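Local coordinates for L-lysine 6-oxidase (Marinomonas mediterranea, PDB 3WEU), which catalyses the oxidation of the epsilon-amino group of L-lysine with a cysteine tryptophylquinone cofactor, releasing the hydrogen peroxide that makes it antibacterial, at residues 133-138 with 216-221; 156-161 with 165-170; 265-270 with 285-290; 269-274 with 405-410. All coordinates share one frame; numbering follows the deposited sequence.

Contact 1: 133-138 with 216-221; sequences QSLIID and DWYDDI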
# COMPACT_ATOMS: atom_id res chain seq x y z
N GLN A 133 -8.72 -29.02 0.06
CA GLN A 133 -8.45 -29.80 -1.12
C GLN A 133 -8.66 -28.96 -2.38
O GLN A 133 -7.96 -29.16 -3.38
CB GLN A 133 -9.22 -31.14 -1.14
CG GLN A 133 -8.95 -32.01 -2.37
CD GLN A 133 -9.94 -33.15 -2.54
OE1 GLN A 133 -11.12 -32.93 -2.84
NE2 GLN A 133 -9.48 -34.36 -2.41
N SER A 134 -9.53 -27.95 -2.35
CA SER A 134 -9.80 -27.25 -3.58
C SER A 134 -8.70 -26.19 -3.85
O SER A 134 -8.58 -25.61 -4.92
CB SER A 134 -11.22 -26.67 -3.58
OG SER A 134 -11.17 -25.51 -2.80
N LEU A 135 -7.85 -25.98 -2.86
CA LEU A 135 -6.70 -25.10 -3.01
C LEU A 135 -5.60 -25.73 -3.89
O LEU A 135 -4.77 -24.99 -4.45
CB LEU A 135 -6.13 -24.73 -1.62
CG LEU A 135 -7.00 -23.79 -0.78
CD1 LEU A 135 -6.41 -23.72 0.64
CD2 LEU A 135 -7.07 -22.41 -1.44
N ILE A 136 -5.63 -27.06 -4.00
CA ILE A 136 -4.67 -27.82 -4.73
C ILE A 136 -5.00 -27.58 -6.20
O ILE A 136 -6.17 -27.49 -6.59
CB ILE A 136 -4.82 -29.33 -4.47
CG1 ILE A 136 -4.64 -29.60 -2.99
CG2 ILE A 136 -3.85 -30.19 -5.28
CD1 ILE A 136 -4.77 -31.03 -2.60
N ILE A 137 -3.95 -27.50 -7.03
CA ILE A 137 -4.16 -27.54 -8.45
C ILE A 137 -3.93 -28.96 -8.87
O ILE A 137 -2.78 -29.46 -8.84
CB ILE A 137 -3.24 -26.61 -9.26
CG1 ILE A 137 -3.33 -25.17 -8.79
CG2 ILE A 137 -3.63 -26.66 -10.76
CD1 ILE A 137 -2.46 -24.19 -9.59
N ASP A 138 -5.02 -29.63 -9.27
CA ASP A 138 -5.04 -31.00 -9.60
C ASP A 138 -6.09 -31.25 -10.73
O ASP A 138 -7.32 -31.12 -10.53
CB ASP A 138 -5.41 -31.81 -8.37
CG ASP A 138 -5.51 -33.30 -8.63
OD1 ASP A 138 -5.10 -33.80 -9.70
OD2 ASP A 138 -5.97 -34.02 -7.70
N ASP A 216 -4.27 -16.68 -1.51
CA ASP A 216 -5.08 -16.96 -2.70
C ASP A 216 -4.25 -16.64 -3.96
O ASP A 216 -4.72 -16.04 -4.96
CB ASP A 216 -6.44 -16.17 -2.62
CG ASP A 216 -7.51 -16.69 -3.57
OD1 ASP A 216 -7.45 -17.85 -4.04
OD2 ASP A 216 -8.49 -15.95 -3.80
N TRP A 217 -2.99 -17.09 -3.88
CA TRP A 217 -2.04 -17.05 -4.99
C TRP A 217 -1.67 -18.44 -5.42
O TRP A 217 -1.64 -19.44 -4.62
CB TRP A 217 -0.73 -16.30 -4.56
CG TRP A 217 -0.83 -14.88 -4.92
CD1 TRP A 217 -1.53 -13.94 -4.24
CD2 TRP A 217 -0.31 -14.22 -6.08
NE1 TRP A 217 -1.48 -12.75 -4.90
CE2 TRP A 217 -0.75 -12.90 -6.03
CE3 TRP A 217 0.46 -14.63 -7.16
CZ2 TRP A 217 -0.41 -11.97 -7.01
CZ3 TRP A 217 0.78 -13.71 -8.11
CH2 TRP A 217 0.37 -12.41 -8.03
N TYR A 218 -1.26 -18.51 -6.69
CA TYR A 218 -0.99 -19.79 -7.35
C TYR A 218 0.13 -19.67 -8.36
O TYR A 218 0.28 -18.62 -8.95
CB TYR A 218 -2.28 -20.29 -8.11
CG TYR A 218 -3.44 -20.37 -7.19
CD1 TYR A 218 -3.71 -21.52 -6.47
CD2 TYR A 218 -4.22 -19.24 -6.96
CE1 TYR A 218 -4.74 -21.54 -5.54
CE2 TYR A 218 -5.21 -19.25 -6.01
CZ TYR A 218 -5.45 -20.38 -5.32
OH TYR A 218 -6.47 -20.29 -4.40
N ASP A 219 0.83 -20.76 -8.57
CA ASP A 219 1.72 -20.89 -9.72
C ASP A 219 1.49 -22.23 -10.39
O ASP A 219 0.63 -22.98 -9.93
CB ASP A 219 3.17 -20.60 -9.29
CG ASP A 219 3.84 -21.72 -8.48
OD1 ASP A 219 3.44 -22.88 -8.52
OD2 ASP A 219 4.85 -21.42 -7.82
N ASP A 220 2.26 -22.52 -11.45
CA ASP A 220 2.04 -23.68 -12.26
C ASP A 220 3.21 -24.63 -12.22
O ASP A 220 3.33 -25.50 -13.03
CB ASP A 220 1.60 -23.35 -13.70
CG ASP A 220 2.65 -22.65 -14.53
OD1 ASP A 220 3.79 -22.41 -14.05
OD2 ASP A 220 2.25 -22.26 -15.65
N ILE A 221 4.02 -24.48 -11.17
CA ILE A 221 4.92 -25.54 -10.74
C ILE A 221 4.08 -26.74 -10.41
O ILE A 221 2.94 -26.57 -10.01
CB ILE A 221 5.75 -25.07 -9.50
CG1 ILE A 221 6.73 -23.96 -9.86
CG2 ILE A 221 6.45 -26.24 -8.80
CD1 ILE A 221 7.95 -24.48 -10.68
O HOH W 1 -8.12 -22.28 -5.44

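Contact 2: 156-161 with 165-170; sequences NNIPET and PSYPSG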
# COMPACT_ATOMS: atom_id res chain seq x y z
N ASN A 156 -9.43 -28.13 -19.60
CA ASN A 156 -10.45 -28.53 -20.60
C ASN A 156 -10.44 -30.02 -20.99
O ASN A 156 -11.21 -30.43 -21.82
CB ASN A 156 -10.29 -27.64 -21.83
CG ASN A 156 -10.58 -26.19 -21.51
OD1 ASN A 156 -11.49 -25.90 -20.77
ND2 ASN A 156 -9.78 -25.28 -22.03
N ASN A 157 -9.61 -30.87 -20.40
CA ASN A 157 -9.65 -32.32 -20.76
C ASN A 157 -9.46 -33.19 -19.54
O ASN A 157 -8.80 -34.21 -19.52
CB ASN A 157 -8.67 -32.57 -21.90
CG ASN A 157 -7.22 -32.39 -21.47
OD1 ASN A 157 -6.94 -31.89 -20.36
ND2 ASN A 157 -6.32 -32.92 -22.29
N ILE A 158 -10.05 -32.75 -18.45
CA ILE A 158 -9.97 -33.48 -17.22
C ILE A 158 -10.80 -34.72 -17.48
O ILE A 158 -11.93 -34.58 -17.85
CB ILE A 158 -10.63 -32.69 -16.06
CG1 ILE A 158 -9.82 -31.45 -15.73
CG2 ILE A 158 -10.85 -33.61 -14.85
CD1 ILE A 158 -10.59 -30.39 -14.99
N PRO A 159 -10.26 -35.91 -17.28
CA PRO A 159 -11.08 -37.09 -17.49
C PRO A 159 -12.35 -37.17 -16.60
O PRO A 159 -12.33 -36.72 -15.46
CB PRO A 159 -10.16 -38.27 -17.19
CG PRO A 159 -8.83 -37.67 -16.88
CD PRO A 159 -8.92 -36.21 -16.75
N GLU A 160 -13.44 -37.71 -17.15
CA GLU A 160 -14.70 -37.84 -16.39
C GLU A 160 -14.52 -38.75 -15.15
O GLU A 160 -15.17 -38.57 -14.16
CB GLU A 160 -15.81 -38.41 -17.30
CG GLU A 160 -16.28 -37.42 -18.33
CD GLU A 160 -17.45 -37.96 -19.15
OE1 GLU A 160 -18.20 -38.83 -18.65
OE2 GLU A 160 -17.60 -37.51 -20.31
N THR A 161 -13.62 -39.72 -15.21
CA THR A 161 -13.35 -40.57 -14.05
C THR A 161 -12.62 -39.89 -12.87
O THR A 161 -12.44 -40.54 -11.83
CB THR A 161 -12.56 -41.81 -14.45
OG1 THR A 161 -11.38 -41.40 -15.16
CG2 THR A 161 -13.43 -42.72 -15.38
N PRO A 165 -11.29 -32.65 -9.42
CA PRO A 165 -10.29 -31.74 -9.92
C PRO A 165 -10.38 -30.44 -9.18
O PRO A 165 -11.44 -30.13 -8.64
CB PRO A 165 -10.68 -31.56 -11.40
CG PRO A 165 -12.19 -31.81 -11.42
CD PRO A 165 -12.37 -32.92 -10.40
N SER A 166 -9.32 -29.64 -9.18
CA SER A 166 -9.40 -28.29 -8.56
C SER A 166 -8.39 -27.41 -9.23
O SER A 166 -7.35 -27.90 -9.73
CB SER A 166 -9.12 -28.34 -7.05
OG SER A 166 -8.14 -29.34 -6.76
N TYR A 167 -8.67 -26.11 -9.22
CA TYR A 167 -7.75 -25.14 -9.76
C TYR A 167 -8.34 -23.80 -9.50
O TYR A 167 -9.52 -23.72 -9.21
CB TYR A 167 -7.52 -25.34 -11.26
CG TYR A 167 -8.74 -25.30 -12.12
CD1 TYR A 167 -9.19 -24.11 -12.67
CD2 TYR A 167 -9.44 -26.48 -12.40
CE1 TYR A 167 -10.30 -24.09 -13.49
CE2 TYR A 167 -10.58 -26.46 -13.19
CZ TYR A 167 -10.98 -25.27 -13.72
OH TYR A 167 -12.10 -25.29 -14.55
N PRO A 168 -7.53 -22.75 -9.63
CA PRO A 168 -8.04 -21.42 -9.42
C PRO A 168 -8.84 -21.00 -10.66
O PRO A 168 -8.29 -20.78 -11.72
CB PRO A 168 -6.79 -20.57 -9.25
CG PRO A 168 -5.70 -21.31 -9.91
CD PRO A 168 -6.06 -22.76 -9.76
N SER A 169 -10.13 -20.89 -10.48
CA SER A 169 -11.01 -20.65 -11.60
C SER A 169 -11.32 -19.19 -11.71
O SER A 169 -11.08 -18.39 -10.82
CB SER A 169 -12.30 -21.46 -11.45
OG SER A 169 -12.86 -21.22 -10.19
N GLY A 170 -11.86 -18.85 -12.85
CA GLY A 170 -12.11 -17.45 -13.13
C GLY A 170 -10.86 -16.60 -13.28
O GLY A 170 -9.73 -17.09 -13.36

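Contact 3: 265-270 with 285-290; sequences CFDVGV and GHYKSD. With SO4 (sulfate ion), chain D; EDO (1,2-ethanediol), chain O.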
# COMPACT_ATOMS: atom_id res chain seq x y z
N CYS A 265 20.31 -37.45 -2.99
CA CYS A 265 19.76 -38.80 -3.13
C CYS A 265 20.82 -39.86 -2.84
O CYS A 265 20.51 -40.86 -2.18
CB CYS A 265 19.09 -39.03 -4.51
SG CYS A 265 17.59 -38.07 -4.67
N PHE A 266 22.06 -39.66 -3.33
CA PHE A 266 23.15 -40.55 -3.11
C PHE A 266 23.46 -40.68 -1.61
O PHE A 266 23.57 -41.76 -1.08
CB PHE A 266 24.41 -40.06 -3.89
CG PHE A 266 25.56 -40.99 -3.83
CD1 PHE A 266 25.48 -42.22 -4.47
CD2 PHE A 266 26.67 -40.73 -3.03
CE1 PHE A 266 26.51 -43.13 -4.35
CE2 PHE A 266 27.71 -41.61 -2.95
CZ PHE A 266 27.65 -42.82 -3.63
N ASP A 267 23.57 -39.53 -0.93
CA ASP A 267 23.89 -39.53 0.51
C ASP A 267 22.81 -40.26 1.31
O ASP A 267 23.13 -41.09 2.17
CB ASP A 267 23.98 -38.07 0.95
CG ASP A 267 24.12 -37.88 2.44
OD1 ASP A 267 25.05 -38.48 3.03
OD2 ASP A 267 23.31 -37.07 2.97
N VAL A 268 21.55 -39.95 1.04
CA VAL A 268 20.44 -40.66 1.63
C VAL A 268 20.55 -42.15 1.38
O VAL A 268 20.35 -42.99 2.32
CB VAL A 268 19.09 -40.09 1.15
CG1 VAL A 268 17.92 -40.98 1.58
CG2 VAL A 268 18.84 -38.72 1.65
N GLY A 269 20.91 -42.49 0.17
CA GLY A 269 21.07 -43.88 -0.25
C GLY A 269 22.14 -44.65 0.51
O GLY A 269 21.95 -45.83 0.94
N VAL A 270 23.28 -43.99 0.65
CA VAL A 270 24.43 -44.59 1.30
C VAL A 270 24.10 -44.82 2.77
O VAL A 270 24.37 -45.89 3.32
CB VAL A 270 25.70 -43.68 1.12
CG1 VAL A 270 26.82 -44.10 2.04
CG2 VAL A 270 26.19 -43.77 -0.32
N GLY A 285 25.85 -47.80 11.71
CA GLY A 285 25.54 -46.40 11.47
C GLY A 285 26.75 -45.52 11.31
O GLY A 285 26.69 -44.32 11.60
N HIS A 286 27.84 -46.09 10.83
CA HIS A 286 29.05 -45.34 10.57
C HIS A 286 29.67 -45.63 9.22
O HIS A 286 29.59 -46.75 8.69
CB HIS A 286 30.12 -45.56 11.66
CG HIS A 286 29.66 -45.17 13.03
ND1 HIS A 286 29.23 -46.08 13.97
CD2 HIS A 286 29.49 -43.95 13.59
CE1 HIS A 286 28.90 -45.46 15.08
NE2 HIS A 286 29.03 -44.16 14.87
N TYR A 287 30.31 -44.61 8.67
CA TYR A 287 31.13 -44.82 7.49
C TYR A 287 32.28 -45.78 7.81
O TYR A 287 32.68 -45.91 8.96
CB TYR A 287 31.67 -43.51 6.96
CG TYR A 287 30.60 -42.63 6.34
CD1 TYR A 287 30.23 -42.79 5.01
CD2 TYR A 287 29.96 -41.69 7.09
CE1 TYR A 287 29.25 -41.97 4.43
CE2 TYR A 287 28.95 -40.89 6.56
CZ TYR A 287 28.63 -41.02 5.21
OH TYR A 287 27.61 -40.26 4.66
N LYS A 288 32.77 -46.43 6.78
CA LYS A 288 33.91 -47.35 6.90
C LYS A 288 35.21 -46.66 6.57
O LYS A 288 35.43 -46.27 5.40
CB LYS A 288 33.71 -48.55 5.97
CG LYS A 288 32.48 -49.35 6.32
CD LYS A 288 32.40 -50.62 5.51
CE LYS A 288 31.27 -51.44 6.04
NZ LYS A 288 31.15 -52.65 5.19
N SER A 289 36.07 -46.53 7.59
CA SER A 289 37.34 -45.82 7.40
C SER A 289 38.35 -46.46 6.47
O SER A 289 39.31 -45.81 6.07
CB SER A 289 38.01 -45.50 8.76
OG SER A 289 38.20 -46.69 9.49
N ASP A 290 38.15 -47.72 6.10
CA ASP A 290 39.00 -48.31 5.10
C ASP A 290 38.52 -48.09 3.66
O ASP A 290 39.20 -48.52 2.75
CB ASP A 290 39.23 -49.81 5.35
CG ASP A 290 37.95 -50.59 5.55
OD1 ASP A 290 36.85 -50.00 5.55
OD2 ASP A 290 38.07 -51.82 5.77
S SO4 D . 30.81 -41.62 11.01
O1 SO4 D . 30.82 -41.66 12.48
O2 SO4 D . 30.01 -42.67 10.44
O3 SO4 D . 30.29 -40.29 10.66
O4 SO4 D . 32.10 -41.84 10.37
C1 EDO O . 23.00 -40.54 10.21
O1 EDO O . 22.82 -41.39 9.07
C2 EDO O . 24.03 -41.31 10.99
O2 EDO O . 24.96 -41.88 10.04

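Contact 4: 269-274 with 405-410; sequences GVRNFD and LDATQL. With EDO (1,2-ethanediol), chain O.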
# COMPACT_ATOMS: atom_id res chain seq x y z
N GLY A 269 20.91 -42.49 0.17
CA GLY A 269 21.07 -43.88 -0.25
C GLY A 269 22.14 -44.65 0.51
O GLY A 269 21.95 -45.83 0.94
N VAL A 270 23.28 -43.99 0.65
CA VAL A 270 24.43 -44.59 1.30
C VAL A 270 24.10 -44.82 2.77
O VAL A 270 24.37 -45.89 3.32
CB VAL A 270 25.70 -43.68 1.12
CG1 VAL A 270 26.82 -44.10 2.04
CG2 VAL A 270 26.19 -43.77 -0.32
N ARG A 271 23.53 -43.80 3.41
CA ARG A 271 23.29 -43.84 4.86
C ARG A 271 21.98 -44.56 5.23
O ARG A 271 21.79 -44.93 6.39
CB ARG A 271 23.27 -42.45 5.44
CG ARG A 271 24.63 -41.75 5.47
CD ARG A 271 24.62 -40.34 6.14
NE ARG A 271 23.75 -39.43 5.39
CZ ARG A 271 22.47 -39.20 5.66
NH1 ARG A 271 21.75 -38.45 4.84
NH2 ARG A 271 21.87 -39.71 6.75
N ASN A 272 21.09 -44.77 4.29
CA ASN A 272 19.83 -45.41 4.64
C ASN A 272 19.44 -46.65 3.89
O ASN A 272 18.59 -47.39 4.35
CB ASN A 272 18.68 -44.43 4.52
CG ASN A 272 18.81 -43.30 5.49
OD1 ASN A 272 18.57 -43.45 6.68
ND2 ASN A 272 19.23 -42.15 5.00
N PHE A 273 19.97 -46.88 2.71
CA PHE A 273 19.50 -47.96 1.86
C PHE A 273 20.63 -48.84 1.43
O PHE A 273 20.47 -49.55 0.47
CB PHE A 273 18.77 -47.38 0.64
CG PHE A 273 17.54 -46.66 1.00
CD1 PHE A 273 16.36 -47.41 1.27
CD2 PHE A 273 17.47 -45.27 1.07
CE1 PHE A 273 15.21 -46.76 1.63
CE2 PHE A 273 16.29 -44.63 1.45
CZ PHE A 273 15.18 -45.36 1.71
N ASP A 274 21.76 -48.80 2.14
CA ASP A 274 22.87 -49.70 1.88
C ASP A 274 23.35 -49.61 0.42
O ASP A 274 23.82 -50.59 -0.15
CB ASP A 274 22.40 -51.15 2.17
CG ASP A 274 23.54 -52.06 2.51
OD1 ASP A 274 24.35 -51.66 3.39
OD2 ASP A 274 23.61 -53.19 1.93
N LEU A 405 29.15 -29.34 3.08
CA LEU A 405 28.86 -30.42 2.19
C LEU A 405 27.86 -31.40 2.83
O LEU A 405 27.55 -31.34 4.06
CB LEU A 405 30.15 -31.16 1.89
CG LEU A 405 31.25 -30.38 1.18
CD1 LEU A 405 32.51 -31.19 1.03
CD2 LEU A 405 30.84 -29.87 -0.19
N ASP A 406 27.35 -32.32 2.04
CA ASP A 406 26.58 -33.39 2.63
C ASP A 406 27.51 -34.42 3.26
O ASP A 406 28.70 -34.39 3.02
CB ASP A 406 25.49 -33.98 1.68
CG ASP A 406 26.01 -34.83 0.56
OD1 ASP A 406 26.88 -35.70 0.82
OD2 ASP A 406 25.44 -34.74 -0.61
N ALA A 407 26.97 -35.29 4.08
CA ALA A 407 27.78 -36.15 4.92
C ALA A 407 28.62 -37.12 4.09
O ALA A 407 29.77 -37.37 4.44
CB ALA A 407 26.91 -36.91 5.91
N THR A 408 28.10 -37.51 2.95
CA THR A 408 28.84 -38.44 2.07
C THR A 408 29.95 -37.75 1.31
O THR A 408 31.10 -38.22 1.28
CB THR A 408 27.87 -39.27 1.21
OG1 THR A 408 27.00 -40.00 2.11
CG2 THR A 408 28.63 -40.21 0.25
N GLN A 409 29.65 -36.54 0.76
CA GLN A 409 30.71 -35.79 0.16
C GLN A 409 31.82 -35.56 1.13
O GLN A 409 32.98 -35.64 0.80
CB GLN A 409 30.19 -34.45 -0.35
CG GLN A 409 29.19 -34.54 -1.46
CD GLN A 409 28.62 -33.17 -1.82
OE1 GLN A 409 28.06 -32.46 -0.94
NE2 GLN A 409 28.84 -32.75 -3.06
N LEU A 410 31.47 -35.20 2.34
CA LEU A 410 32.52 -34.81 3.29
C LEU A 410 33.31 -36.04 3.77
O LEU A 410 34.55 -35.98 3.92
CB LEU A 410 31.90 -34.07 4.44
CG LEU A 410 32.85 -33.57 5.50
CD1 LEU A 410 33.68 -32.40 4.97
CD2 LEU A 410 32.17 -33.16 6.79
C1 EDO O . 23.00 -40.54 10.21
O1 EDO O . 22.82 -41.39 9.07
C2 EDO O . 24.03 -41.31 10.99
O2 EDO O . 24.96 -41.88 10.04

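Contact 1: 133-138 with 216-221
Y218 is touched at two places by 133-138: L135 meets the outer end of its ring, and I137 meets its CB. The ring turns its edge to the other backbone, with L135 O near the ring plane and 3.6 Å from Y218 CE1, so that the carbonyl faces the slightly positive C-H rim rather than the pi cloud. One leucine methyl, L135 CD2, packs 3.7 Å from Y218 OH, and the two side chains cross at about a right angle. Tyrosine suits this place because its ring can be buried while its hydroxyl still finds polar partners. That hydroxyl donates to D216 OD1, with Y218 OH 2.7 Å away and nearly in line with the C-O bond, and it accepts from a water, which also makes a weak bond to S134 O.

The contact joins two sheets of the N-terminal region. I137 stands where strand 137-145 of the large mixed sheet begins, just after helix 129-134, whereas strand 217-219 is an outermost member of a three-stranded antiparallel sheet and pairs through Y218 with G203. I137 is extended toward it, CD1 anti to CA (chi2 -178°), and this methyl comes within 3.3 Å of D219 O and 4.2 Å of Y218 CB. A branched apolar chain fits so buried a junction. The D219 carboxylate forms a salt bridge with K93, and its OD1 also closes an Asx turn: I221 N donates to D219 OD1 over 3.1 Å, approaching from above the carboxylate plane.

Contact 2: 156-161 with 165-170
I158 rests against P165 and reaches on to Y167 within the irregular connection that links strand 150-154 to strand 174-175 in the N-terminal region. Neither segment is helix or strand, and what joins them at this surface is apolar packing. The isoleucine and the proline cross obliquely, and both branches of the isoleucine take part: I158 CD1 lies 3.8 Å from P165 CB, while I158 CG2 is 4.0 Å from P165 CB and 4.1 Å from P165 CG. The pyrrolidine ring therefore sits beneath a fork of two methyls. The fork is set by chi1 (-69°), which places CG1 beside the backbone N and CG2 beside the carbonyl carbon.

Extended backbone at 165-167 turns P165 and Y167 toward I158 and S166 away from it. S166 uses that opposite direction to bond to strand 137-145 and its approach, giving its hydroxyl to I136 O and its backbone to D138; serine is short and polar enough for the task. Proline, which cannot donate a backbone N-H, is at home in such an irregular, partly exposed run. Y167 also packs on L139 and F179, and R142 lies against I158 and P159, so the loop is laid on strand 137-145 from both segments. The tyrosine ring receives the isoleucine at a slant, neither squarely over its face nor at its rim, with I158 CD1 4.3 Å from Y167 CE2.

Contact 3: 265-270 with 285-290
V270 and Y287, whose CA atoms are 9.1 Å apart, mark the nearest approach of the two backbones, a spacing bridged by side chains alone. Helix 261-272 here meets the second strand of a small antiparallel hairpin, 280-281 with 286-287, in which G285 and H286 form a G1 beta bulge opposite D281. G285 has the positive phi (78°) that glycine adopts easily.

Y287 crosses both helix side chains at about a right angle. V270 CG1 touches its ring at a slant, 4.0 Å from Y287 CE1, an apolar contact suited to a compact branched residue. One helical turn earlier, D267 brings its carboxylate nearly coplanar with the ring (8°), but Y287 OH and D267 OD1 are 3.5 Å apart and are not bonded to each other; T408 OG1 bonds to both. An aromatic of this length suits the gap, and its ring is further stacked on F411 and set edge-to-face with Y280.

Two small molecules, probably from the crystallisation liquor, lie by the hairpin. Y287 N bonds to a sulfate whose position is not secure, and an ethanediol donates a weak hydrogen bond, its O2 3.4 Å from G285 O.

Contact 4: 269-274 with 405-410
This is a helix-end to helix-end packing contact, V270 and R271 in the last turn of helix 261-272 meeting A407 and T408 in the first turn of helix 407-418. It brings the helix at 261-272 against the C-terminal family region. The backbones come within 7.6 Å, V270 CA to T408 CA, a spacing that suits the short side chains of valine and threonine. V270 and T408 cross obliquely, with V270 CB 4.0 Å from T408 OG1. The valine thus packs against the flank of a hydroxyl whose polar needs are met by D267 and Y287.

R271 runs past A407, its CD and NE each 4.1 Å from A407 CB; alanine's single methyl allows the arginine by. A bend at chi3 (-62°) turns the guanidinium, whose NH1 makes a salt bridge to D267 while R271 NH2 donates to O1 of an ethanediol over 3.0 Å at the edge of the group.

The second helix begins with a capping box. D406 is the N-cap: Q409 N donates to D406 OD1 over 2.9 Å, nearly straight (174°), and in return D406 N donates to Q409 OE1 over 3.1 Å, in the carbonyl plane and on a lone pair. Amide donors at a helix start would probably favour a charged D406 carboxylate, and R271, too distant for a salt bridge, may add mildly to that.

In the fold
From the N terminus, contact 1 opens first, at the passage from helix 129-134 to strand 137-145, and closes a long loop at strand 217-219. Contact 2 is nested inside that loop, closing a much shorter one, and the two touch where 165-170 bonds to 133-138. Contacts 3 and 4 come after both, in series with them. Both start from helix 261-272, sharing G269 and V270: contact 3 closes locally on the hairpin at 286-287, whereas contact 4 spans about 130 residues to helix 407-418. Their centres are 4 Å apart, so helix, hairpin and distant helix form one cluster. Contacts 1 and 3, about 38 Å apart between centres, do not touch.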